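Local structure of UDP-L-Rhamnose Synthase (Acanthamoeba polyphaga mimivirus, 7JID) at residues 101-106 with 204-209; 111-116 with 159-164; 244-249 with 254-259. The protein makes UDP-L-rhamnose as an oxidoreductase with a Rossmann-type nucleotide-binding domain, binding NADP and a UDP-sugar. All blocks are in the same frame, centred on the assembly; numbering follows the deposited sequence.

How the interactions relate
Interactions 1 and 2 share the central parallel sheet, where strands 103-109 and 157-162 are neighbours. Their centres lie about 21 Å apart, yet they touch, Y106 O probably accepting a hydrogen bond from L160 N. Along the chain, interaction 2 is nested inside the loop closed by interaction 1, and interaction 3 follows both. Interaction 3 lies about 16 Å from interaction 2 (centre to centre) and meets it through an E114-R246 salt bridge and a probable F113-S258 hydrogen bond; both touch the UDP-sugar AWU. Interactions 1 and 3, about 35 Å apart between centres, fall on opposite sides of the chain's centre. The series leads from the Rossmann sheet to the nucleotide end of the UDP-sugar pocket.

Interaction 1 of 3, residues 101-106 with 204-209; sequences NIHLTY and DMARNK
The imidazole of H103 is laid against the C-terminal end of helix 195-207, meeting backbone more than side chain. Its CD2 comes to 3.4 Å from K209 CA, while CE1, on the other flank of NE2, lies 3.9 Å from A206 CA. A206 O stands 4.2 Å above the plane of the H103 ring, displaced toward its rim. With CG anti to the backbone N (chi1 179°), H103 carries its ring off the strand and against the helix end. NE2 reaches just past K209 to hydrogen-bond T210 O, a bond that limits rotation of the ring.

T105, two residues on along the same strand, makes the second point of packing: its OG1 approaches A206 CB to 3.3 Å. The same oxygen lies in the imidazole plane, touching both the ring edge and the alanine methyl. K209 closes the helix with positive phi (64°) in a Schellman motif, its N bonded to A206 O. From this turn its aliphatic chain passes H103, CB being 3.9 Å from CD2 of that ring. Water 1 completes the contact at the surface, accepting from K209 NZ at 2.9 Å and donating to N101 O at 3.0 Å.

Strand 103-109 runs between strands 54-57 and 157-162 in the parallel sheet of a Rossmann fold. Helix 195-207 covers one side here, whereas L104 points away from it and packs on helix 79-99.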
# COMPACT_ATOMS: atom_id res chain seq x y z
N ASN A 101 -15.97 -16.43 -5.56
CA ASN A 101 -17.24 -15.85 -6.09
C ASN A 101 -18.18 -15.53 -4.93
O ASN A 101 -19.41 -15.80 -5.03
CB ASN A 101 -17.94 -16.82 -7.07
CG ASN A 101 -17.18 -17.01 -8.36
OD1 ASN A 101 -16.77 -18.12 -8.70
ND2 ASN A 101 -16.99 -15.93 -9.11
N ILE A 102 -17.65 -14.99 -3.83
CA ILE A 102 -18.46 -14.61 -2.65
C ILE A 102 -18.45 -13.08 -2.56
O ILE A 102 -17.37 -12.48 -2.59
CB ILE A 102 -18.00 -15.23 -1.33
CG1 ILE A 102 -17.98 -16.77 -1.38
CG2 ILE A 102 -18.92 -14.75 -0.23
CD1 ILE A 102 -17.28 -17.39 -0.22
N HIS A 103 -19.63 -12.48 -2.54
CA HIS A 103 -19.75 -11.00 -2.49
C HIS A 103 -19.04 -10.48 -1.23
O HIS A 103 -19.29 -11.00 -0.14
CB HIS A 103 -21.22 -10.61 -2.52
CG HIS A 103 -21.44 -9.15 -2.43
ND1 HIS A 103 -21.40 -8.47 -1.24
CD2 HIS A 103 -21.67 -8.25 -3.40
CE1 HIS A 103 -21.58 -7.18 -1.49
NE2 HIS A 103 -21.76 -7.01 -2.81
N LEU A 104 -18.24 -9.43 -1.39
CA LEU A 104 -17.52 -8.75 -0.28
C LEU A 104 -18.04 -7.32 -0.19
O LEU A 104 -18.04 -6.63 -1.21
CB LEU A 104 -16.03 -8.75 -0.55
CG LEU A 104 -15.16 -7.94 0.43
CD1 LEU A 104 -15.26 -8.52 1.83
CD2 LEU A 104 -13.74 -7.96 -0.05
N THR A 105 -18.41 -6.91 1.02
CA THR A 105 -18.61 -5.49 1.38
C THR A 105 -17.35 -5.04 2.12
O THR A 105 -17.08 -5.55 3.19
CB THR A 105 -19.87 -5.26 2.20
OG1 THR A 105 -21.00 -5.83 1.51
CG2 THR A 105 -20.10 -3.79 2.43
N TYR A 106 -16.69 -4.04 1.55
CA TYR A 106 -15.55 -3.34 2.17
C TYR A 106 -16.03 -1.97 2.66
O TYR A 106 -16.39 -1.13 1.86
CB TYR A 106 -14.38 -3.24 1.20
CG TYR A 106 -13.35 -2.22 1.61
CD1 TYR A 106 -12.58 -2.42 2.76
CD2 TYR A 106 -13.14 -1.11 0.84
CE1 TYR A 106 -11.66 -1.46 3.15
CE2 TYR A 106 -12.22 -0.14 1.22
CZ TYR A 106 -11.45 -0.36 2.35
OH TYR A 106 -10.55 0.58 2.81
N ASP A 204 -28.77 -3.89 3.05
CA ASP A 204 -29.64 -4.12 1.87
C ASP A 204 -28.77 -4.31 0.62
O ASP A 204 -29.01 -5.21 -0.18
CB ASP A 204 -30.68 -3.00 1.73
CG ASP A 204 -31.76 -3.34 0.70
OD1 ASP A 204 -32.54 -4.29 1.02
OD2 ASP A 204 -31.75 -2.75 -0.42
N MET A 205 -27.84 -3.40 0.37
CA MET A 205 -26.90 -3.47 -0.76
C MET A 205 -26.13 -4.81 -0.79
O MET A 205 -26.05 -5.40 -1.87
CB MET A 205 -25.94 -2.28 -0.70
CG MET A 205 -26.62 -1.01 -1.07
SD MET A 205 -25.49 0.40 -0.80
CE MET A 205 -24.86 0.52 -2.47
N ALA A 206 -25.62 -5.28 0.35
CA ALA A 206 -24.85 -6.55 0.50
C ALA A 206 -25.83 -7.71 0.25
O ALA A 206 -25.53 -8.58 -0.58
CB ALA A 206 -24.22 -6.65 1.85
N ARG A 207 -27.04 -7.63 0.81
CA ARG A 207 -28.07 -8.67 0.53
C ARG A 207 -28.30 -8.76 -0.98
O ARG A 207 -28.45 -9.92 -1.55
CB ARG A 207 -29.35 -8.36 1.30
CG ARG A 207 -30.44 -9.39 1.08
CD ARG A 207 -31.57 -9.12 2.00
NE ARG A 207 -31.29 -9.67 3.32
CZ ARG A 207 -31.13 -8.98 4.42
NH1 ARG A 207 -31.22 -7.67 4.41
NH2 ARG A 207 -30.93 -9.62 5.55
N ASN A 208 -28.34 -7.62 -1.67
CA ASN A 208 -28.66 -7.55 -3.11
C ASN A 208 -27.47 -7.92 -4.00
O ASN A 208 -27.63 -7.88 -5.20
CB ASN A 208 -29.21 -6.18 -3.52
CG ASN A 208 -30.60 -5.92 -2.97
OD1 ASN A 208 -31.29 -6.84 -2.52
ND2 ASN A 208 -30.99 -4.64 -2.91
N LYS A 209 -26.28 -8.07 -3.42
CA LYS A 209 -24.99 -8.33 -4.12
C LYS A 209 -24.67 -7.12 -5.00
O LYS A 209 -24.01 -7.28 -6.01
CB LYS A 209 -25.01 -9.68 -4.85
CG LYS A 209 -25.10 -10.85 -3.90
CD LYS A 209 -25.40 -12.20 -4.55
CE LYS A 209 -24.35 -12.66 -5.53
NZ LYS A 209 -24.46 -14.13 -5.73
O HOH W 1 -21.61 -14.01 -5.99

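Interaction 2 of 3, residues 111-116 with 159-164; sequences CIFEGQ and NLRIRM. With AWU ([[(2~{R},3~{S},4~{R},5~{R})-5-[2,4-bis(oxidanylidene)pyrimidin-1-yl]-3,4-bis(oxidanyl)oxolan-2-yl]methoxy-oxidanyl-phosphoryl] [(2~{R},3~{R},4~{R},5~{R},6~{S})-6-methyl-3,4,5-tris(oxidanyl)oxan-2-yl] hydrogen phosphate), chain C; EDO (1,2-ethanediol), chain G.
F113 presents its ring edge to the flat guanidinium of R161, with CZ 3.3 Å above the guanidinium plane and offset toward its rim. The two planes stand 74° apart, and F113 CZ lies 3.5 Å from R161 NH1, which is near the plane of the ring; this is an edge-on-face meeting. R161 arrives there on a chain extended from CG to NE. I112 adds its CD1 over the same guanidinium face, 3.9 Å from R161 NE. Its CG1 sits between the backbone N and the carbonyl carbon (chi1 63°), a setting that also puts CG1 over a face of the F113 ring, toward the rim.

C111 and R163 form the other half. The R163 chain bends at chi3 (70°), bringing NE to 3.3 Å from C111 SG, an oblique approach to the guanidinium, while C111 N lies at its edge. SG is also 3.1 Å from O3' of the bound UDP-sugar. That hydroxyl oxygen accepts a nearly straight bond from M164 N, 2.9 Å long, and O2' receives a weaker one from the same N-H.

Both arginines are buried: R161 NH2 pairs with D147, which probably balances its charge, and NH1 bonds N215, while R163 NH1 is satisfied by neutral oxygens of S191 and N190. The loop after strand 103-109 thus packs on the end of strand 157-162, and C111, R163 and M164 line the UDP-sugar pocket. Chemically, hydrocarbon covers one guanidinium, while the C111 sulfur and M164 N-H converge on O3' of the deoxysugar with R163 NE beside the sulfur.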
# COMPACT_ATOMS: atom_id res chain seq x y z
N CYS A 111 -12.56 10.01 3.32
CA CYS A 111 -11.53 10.98 3.79
C CYS A 111 -10.28 10.92 2.89
O CYS A 111 -9.17 10.91 3.39
CB CYS A 111 -11.28 10.78 5.27
SG CYS A 111 -12.75 11.42 6.14
N ILE A 112 -10.49 10.87 1.57
CA ILE A 112 -9.41 10.77 0.54
C ILE A 112 -9.51 11.97 -0.39
O ILE A 112 -8.74 12.03 -1.36
CB ILE A 112 -9.56 9.42 -0.19
CG1 ILE A 112 -10.88 9.34 -0.95
CG2 ILE A 112 -9.43 8.30 0.85
CD1 ILE A 112 -11.09 8.05 -1.70
N PHE A 113 -10.45 12.87 -0.12
CA PHE A 113 -10.63 14.09 -0.95
C PHE A 113 -10.67 15.34 -0.06
O PHE A 113 -10.93 15.28 1.13
CB PHE A 113 -11.95 14.08 -1.72
CG PHE A 113 -12.26 12.82 -2.48
CD1 PHE A 113 -11.58 12.50 -3.64
CD2 PHE A 113 -13.21 11.93 -2.01
CE1 PHE A 113 -11.91 11.37 -4.36
CE2 PHE A 113 -13.54 10.80 -2.72
CZ PHE A 113 -12.83 10.48 -3.87
N GLU A 114 -10.35 16.45 -0.68
CA GLU A 114 -10.39 17.79 -0.04
C GLU A 114 -11.09 18.76 -1.01
O GLU A 114 -10.62 18.89 -2.14
CB GLU A 114 -8.98 18.21 0.37
CG GLU A 114 -8.89 19.58 0.98
CD GLU A 114 -9.39 19.80 2.40
OE1 GLU A 114 -9.21 18.93 3.35
OE2 GLU A 114 -9.87 20.95 2.62
N GLY A 115 -12.16 19.39 -0.55
CA GLY A 115 -12.78 20.52 -1.24
C GLY A 115 -14.24 20.32 -1.60
O GLY A 115 -14.88 19.39 -1.13
N GLN A 116 -14.74 21.14 -2.53
CA GLN A 116 -16.13 21.12 -3.03
C GLN A 116 -17.15 21.30 -1.91
O GLN A 116 -18.34 21.01 -2.14
CB GLN A 116 -16.42 19.87 -3.86
CG GLN A 116 -15.42 19.74 -5.03
CD GLN A 116 -15.85 18.83 -6.15
OE1 GLN A 116 -15.13 17.87 -6.56
NE2 GLN A 116 -17.01 19.11 -6.66
N ASN A 159 -17.53 -1.25 -2.33
CA ASN A 159 -16.60 -0.31 -1.65
C ASN A 159 -17.42 0.90 -1.17
O ASN A 159 -17.72 1.76 -1.98
CB ASN A 159 -15.43 -0.02 -2.57
CG ASN A 159 -14.61 1.16 -2.10
OD1 ASN A 159 -14.34 1.26 -0.91
ND2 ASN A 159 -14.18 1.97 -3.04
N LEU A 160 -17.69 0.97 0.11
CA LEU A 160 -18.56 2.05 0.65
C LEU A 160 -17.67 3.11 1.33
O LEU A 160 -16.87 2.78 2.22
CB LEU A 160 -19.57 1.51 1.66
CG LEU A 160 -20.56 0.50 1.06
CD1 LEU A 160 -21.51 0.02 2.12
CD2 LEU A 160 -21.27 1.05 -0.17
N ARG A 161 -17.72 4.33 0.82
CA ARG A 161 -16.98 5.45 1.44
C ARG A 161 -17.80 6.19 2.49
O ARG A 161 -18.66 7.05 2.18
CB ARG A 161 -16.55 6.39 0.31
CG ARG A 161 -15.61 5.80 -0.72
CD ARG A 161 -15.30 6.93 -1.67
NE ARG A 161 -14.49 6.61 -2.80
CZ ARG A 161 -14.52 7.26 -3.96
NH1 ARG A 161 -15.44 8.19 -4.18
NH2 ARG A 161 -13.65 6.92 -4.90
N ILE A 162 -17.62 5.84 3.78
CA ILE A 162 -18.26 6.59 4.88
C ILE A 162 -17.30 7.71 5.30
O ILE A 162 -16.09 7.60 5.04
CB ILE A 162 -18.66 5.69 6.06
CG1 ILE A 162 -17.44 4.97 6.64
CG2 ILE A 162 -19.78 4.76 5.63
CD1 ILE A 162 -17.69 4.52 8.07
N ARG A 163 -17.85 8.69 5.97
CA ARG A 163 -17.02 9.72 6.63
C ARG A 163 -17.58 10.05 7.98
O ARG A 163 -18.82 10.13 8.13
CB ARG A 163 -16.96 10.99 5.80
CG ARG A 163 -16.38 10.79 4.42
CD ARG A 163 -16.17 12.10 3.67
NE ARG A 163 -15.09 12.88 4.27
CZ ARG A 163 -15.14 14.13 4.72
NH1 ARG A 163 -16.29 14.76 4.87
NH2 ARG A 163 -14.05 14.72 5.14
N MET A 164 -16.71 10.42 8.90
CA MET A 164 -17.12 11.05 10.19
C MET A 164 -18.38 10.37 10.73
O MET A 164 -19.41 11.00 11.04
CB MET A 164 -17.39 12.54 9.98
CG MET A 164 -16.14 13.20 9.41
SD MET A 164 -16.39 14.89 8.91
CE MET A 164 -14.70 15.42 8.70
PA AWU C . -10.71 13.20 14.85
O1A AWU C . -9.26 13.49 14.87
O2A AWU C . -11.41 12.93 16.18
O3A AWU C . -11.20 11.86 14.05
PB AWU C . -10.41 11.10 12.82
O1B AWU C . -9.96 12.03 11.66
O2B AWU C . -9.37 10.14 13.45
O3B AWU C . -11.66 10.28 12.26
C5' AWU C . -11.72 7.41 10.06
O5' AWU C . -11.82 8.23 11.20
C4' AWU C . -12.85 7.74 9.09
O4' AWU C . -12.70 7.04 7.84
C3' AWU C . -12.83 9.21 8.83
O3' AWU C . -14.03 9.54 8.18
C2' AWU C . -12.81 10.05 10.10
C1' AWU C . -11.80 9.59 11.05
N1 AWU C . -11.42 18.28 15.62
C2 AWU C . -11.65 19.50 16.24
O2 AWU C . -12.60 20.22 15.87
N3 AWU C . -10.90 19.81 17.35
C4 AWU C . -9.85 19.05 17.75
O4 AWU C . -9.22 19.41 18.81
C5 AWU C . -9.63 17.81 17.13
C6 AWU C . -10.36 17.48 15.99
C1C AWU C . -12.22 17.88 14.43
C2C AWU C . -11.44 17.40 13.20
C3C AWU C . -12.46 16.45 12.53
C4C AWU C . -13.19 15.91 13.72
C5C AWU C . -12.88 14.48 14.09
C6' AWU C . -11.82 5.98 10.61
O2' AWU C . -14.04 9.84 10.77
O2C AWU C . -11.15 18.51 12.39
O3C AWU C . -13.41 17.18 11.78
O4C AWU C . -12.83 16.69 14.86
O5C AWU C . -11.43 14.38 14.13
C1 EDO G . -11.61 20.87 -5.86
O1 EDO G . -10.94 20.88 -4.63
C2 EDO G . -11.89 19.50 -6.30
O2 EDO G . -12.28 19.41 -7.64

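Interaction 3 of 3, residues 244-249 with 254-259; sequences MSREQQ and KADRSN. With AWU ([[(2~{R},3~{S},4~{R},5~{R})-5-[2,4-bis(oxidanylidene)pyrimidin-1-yl]-3,4-bis(oxidanyl)oxolan-2-yl]methoxy-oxidanyl-phosphoryl] [(2~{R},3~{R},4~{R},5~{R},6~{S})-6-methyl-3,4,5-tris(oxidanyl)oxan-2-yl] hydrogen phosphate), chain C; EDO (1,2-ethanediol), chain J.
The R246 guanidinium has N259 ND2 over one face, 3.4 Å above its plane and offset toward the rim, together with R257 O, while the D256 carboxylate and water 2 lie at its edge. Gripping side-on, NE donates to OD1 of D256 at 2.9 Å with an N-H...O angle of 168°; OD1 lies in the guanidinium plane and accepts through its syn lone pair. The companion bond, R246 NH2 to D256 OD2 at 3.1 Å, is less regular, since the donor meets the carboxylate from above its plane; the two planes are 47° apart. A bend at chi2 (85°) turns the R246 chain back from helix 246-252 to this salt bridge. E114 OE2 forms another with R246 NH1.

R257 offers its guanidinium edge to the ligand: NE and NH2 both donate to AWU O1A, at 2.9 Å and 2.8 Å. Its NH1 bonds D256 O and forms a salt bridge with D71. Crossing R257 at about a right angle, the extended Q249 chain brings NE2 to AWU O2C at 2.6 Å. Water 3 donates to Q249 OE1, accepts from N259 ND2 and lies 3.2 Å from AWU O2C. M244 CE packs against the uracil.

At the helix start, S245 and Q248 make a capping box. The contact works in two shells: R246 is shared between D256 and E114 and probably offsets charge on both; D256 OD1, held by R246, in turn accepts R257 N and so positions that residue, whose guanidinium probably offsets the diphosphate charge while Q249 NE2 hydrogen-bonds O2C of the ribose.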
# COMPACT_ATOMS: atom_id res chain seq x y z
N MET A 244 -11.57 27.24 16.37
CA MET A 244 -10.19 27.45 15.90
C MET A 244 -10.16 27.23 14.40
O MET A 244 -11.04 26.51 13.85
CB MET A 244 -9.20 26.52 16.60
CG MET A 244 -9.41 25.03 16.32
SD MET A 244 -8.04 24.09 16.96
CE MET A 244 -8.72 22.43 16.82
N SER A 245 -9.14 27.76 13.75
CA SER A 245 -8.95 27.66 12.29
C SER A 245 -8.28 26.32 11.94
O SER A 245 -7.81 25.65 12.85
CB SER A 245 -8.08 28.79 11.81
OG SER A 245 -6.76 28.62 12.29
N ARG A 246 -8.36 25.93 10.68
CA ARG A 246 -7.62 24.76 10.09
C ARG A 246 -6.13 24.82 10.46
O ARG A 246 -5.56 23.80 10.81
CB ARG A 246 -7.84 24.81 8.58
CG ARG A 246 -7.19 23.67 7.82
CD ARG A 246 -8.08 22.47 7.79
NE ARG A 246 -7.50 21.46 6.89
CZ ARG A 246 -7.87 21.23 5.64
NH1 ARG A 246 -8.78 21.97 5.02
NH2 ARG A 246 -7.27 20.26 4.98
N GLU A 247 -5.53 26.02 10.37
CA GLU A 247 -4.08 26.26 10.64
C GLU A 247 -3.80 26.08 12.14
O GLU A 247 -2.79 25.43 12.49
CB GLU A 247 -3.72 27.66 10.13
CG GLU A 247 -3.85 27.83 8.62
CD GLU A 247 -5.26 27.88 8.01
OE1 GLU A 247 -6.22 28.41 8.68
OE2 GLU A 247 -5.43 27.29 6.88
N GLN A 248 -4.63 26.63 13.02
CA GLN A 248 -4.51 26.40 14.48
C GLN A 248 -4.58 24.90 14.78
O GLN A 248 -3.80 24.40 15.60
CB GLN A 248 -5.60 27.14 15.25
CG GLN A 248 -5.27 28.61 15.49
CD GLN A 248 -6.47 29.33 16.06
OE1 GLN A 248 -7.53 29.36 15.44
NE2 GLN A 248 -6.34 29.87 17.27
N GLN A 249 -5.54 24.20 14.13
CA GLN A 249 -5.71 22.75 14.38
C GLN A 249 -4.47 21.98 13.89
O GLN A 249 -4.06 21.08 14.60
CB GLN A 249 -6.96 22.26 13.64
CG GLN A 249 -7.24 20.79 13.89
CD GLN A 249 -8.38 20.28 13.03
OE1 GLN A 249 -8.29 20.20 11.80
NE2 GLN A 249 -9.50 20.04 13.68
N LYS A 254 -1.12 15.63 14.97
CA LYS A 254 0.06 15.04 14.27
C LYS A 254 -0.15 15.01 12.76
O LYS A 254 0.79 14.71 12.04
CB LYS A 254 0.31 13.60 14.73
CG LYS A 254 0.52 13.42 16.23
CD LYS A 254 1.46 14.40 16.88
CE LYS A 254 1.56 14.17 18.37
NZ LYS A 254 2.02 15.39 19.10
N ALA A 255 -1.37 15.24 12.29
CA ALA A 255 -1.70 15.16 10.85
C ALA A 255 -2.85 16.14 10.58
O ALA A 255 -3.59 16.50 11.53
CB ALA A 255 -2.10 13.73 10.50
N ASP A 256 -3.04 16.50 9.33
CA ASP A 256 -4.23 17.27 8.89
C ASP A 256 -5.45 16.34 8.80
O ASP A 256 -5.36 15.16 9.19
CB ASP A 256 -3.96 17.88 7.52
CG ASP A 256 -4.76 19.13 7.18
OD1 ASP A 256 -5.66 19.53 7.97
OD2 ASP A 256 -4.47 19.71 6.11
N ARG A 257 -6.59 16.94 8.48
CA ARG A 257 -7.90 16.24 8.39
C ARG A 257 -8.55 16.57 7.05
O ARG A 257 -8.43 17.69 6.50
CB ARG A 257 -8.83 16.55 9.56
CG ARG A 257 -8.34 16.14 10.94
CD ARG A 257 -8.14 14.66 11.04
NE ARG A 257 -7.87 14.21 12.40
CZ ARG A 257 -6.66 14.00 12.91
NH1 ARG A 257 -5.57 14.26 12.22
NH2 ARG A 257 -6.58 13.51 14.14
N SER A 258 -9.18 15.55 6.48
CA SER A 258 -9.92 15.64 5.20
C SER A 258 -11.21 16.45 5.42
O SER A 258 -11.94 16.19 6.41
CB SER A 258 -10.28 14.26 4.76
OG SER A 258 -11.13 14.28 3.63
N ASN A 259 -11.50 17.37 4.52
CA ASN A 259 -12.78 18.14 4.53
C ASN A 259 -13.32 18.13 3.12
O ASN A 259 -12.60 18.64 2.23
CB ASN A 259 -12.58 19.58 5.02
CG ASN A 259 -12.19 19.61 6.47
OD1 ASN A 259 -13.02 19.48 7.35
ND2 ASN A 259 -10.90 19.76 6.74
PA AWU C . -10.71 13.20 14.85
O1A AWU C . -9.26 13.49 14.87
O2A AWU C . -11.41 12.93 16.18
O3A AWU C . -11.20 11.86 14.05
PB AWU C . -10.41 11.10 12.82
O1B AWU C . -9.96 12.03 11.66
O2B AWU C . -9.37 10.14 13.45
O3B AWU C . -11.66 10.28 12.26
C5' AWU C . -11.72 7.41 10.06
O5' AWU C . -11.82 8.23 11.20
C4' AWU C . -12.85 7.74 9.09
O4' AWU C . -12.70 7.04 7.84
C3' AWU C . -12.83 9.21 8.83
O3' AWU C . -14.03 9.54 8.18
C2' AWU C . -12.81 10.05 10.10
C1' AWU C . -11.80 9.59 11.05
N1 AWU C . -11.42 18.28 15.62
C2 AWU C . -11.65 19.50 16.24
O2 AWU C . -12.60 20.22 15.87
N3 AWU C . -10.90 19.81 17.35
C4 AWU C . -9.85 19.05 17.75
O4 AWU C . -9.22 19.41 18.81
C5 AWU C . -9.63 17.81 17.13
C6 AWU C . -10.36 17.48 15.99
C1C AWU C . -12.22 17.88 14.43
C2C AWU C . -11.44 17.40 13.20
C3C AWU C . -12.46 16.45 12.53
C4C AWU C . -13.19 15.91 13.72
C5C AWU C . -12.88 14.48 14.09
C6' AWU C . -11.82 5.98 10.61
O2' AWU C . -14.04 9.84 10.77
O2C AWU C . -11.15 18.51 12.39
O3C AWU C . -13.41 17.18 11.78
O4C AWU C . -12.83 16.69 14.86
O5C AWU C . -11.43 14.38 14.13
C1 EDO J . -11.46 26.90 8.78
O1 EDO J . -10.19 27.45 9.08
C2 EDO J . -12.32 26.58 9.98
O2 EDO J . -12.95 27.67 10.61
O HOH W 2 -5.83 20.97 10.45
O HOH W 3 -10.22 19.74 9.58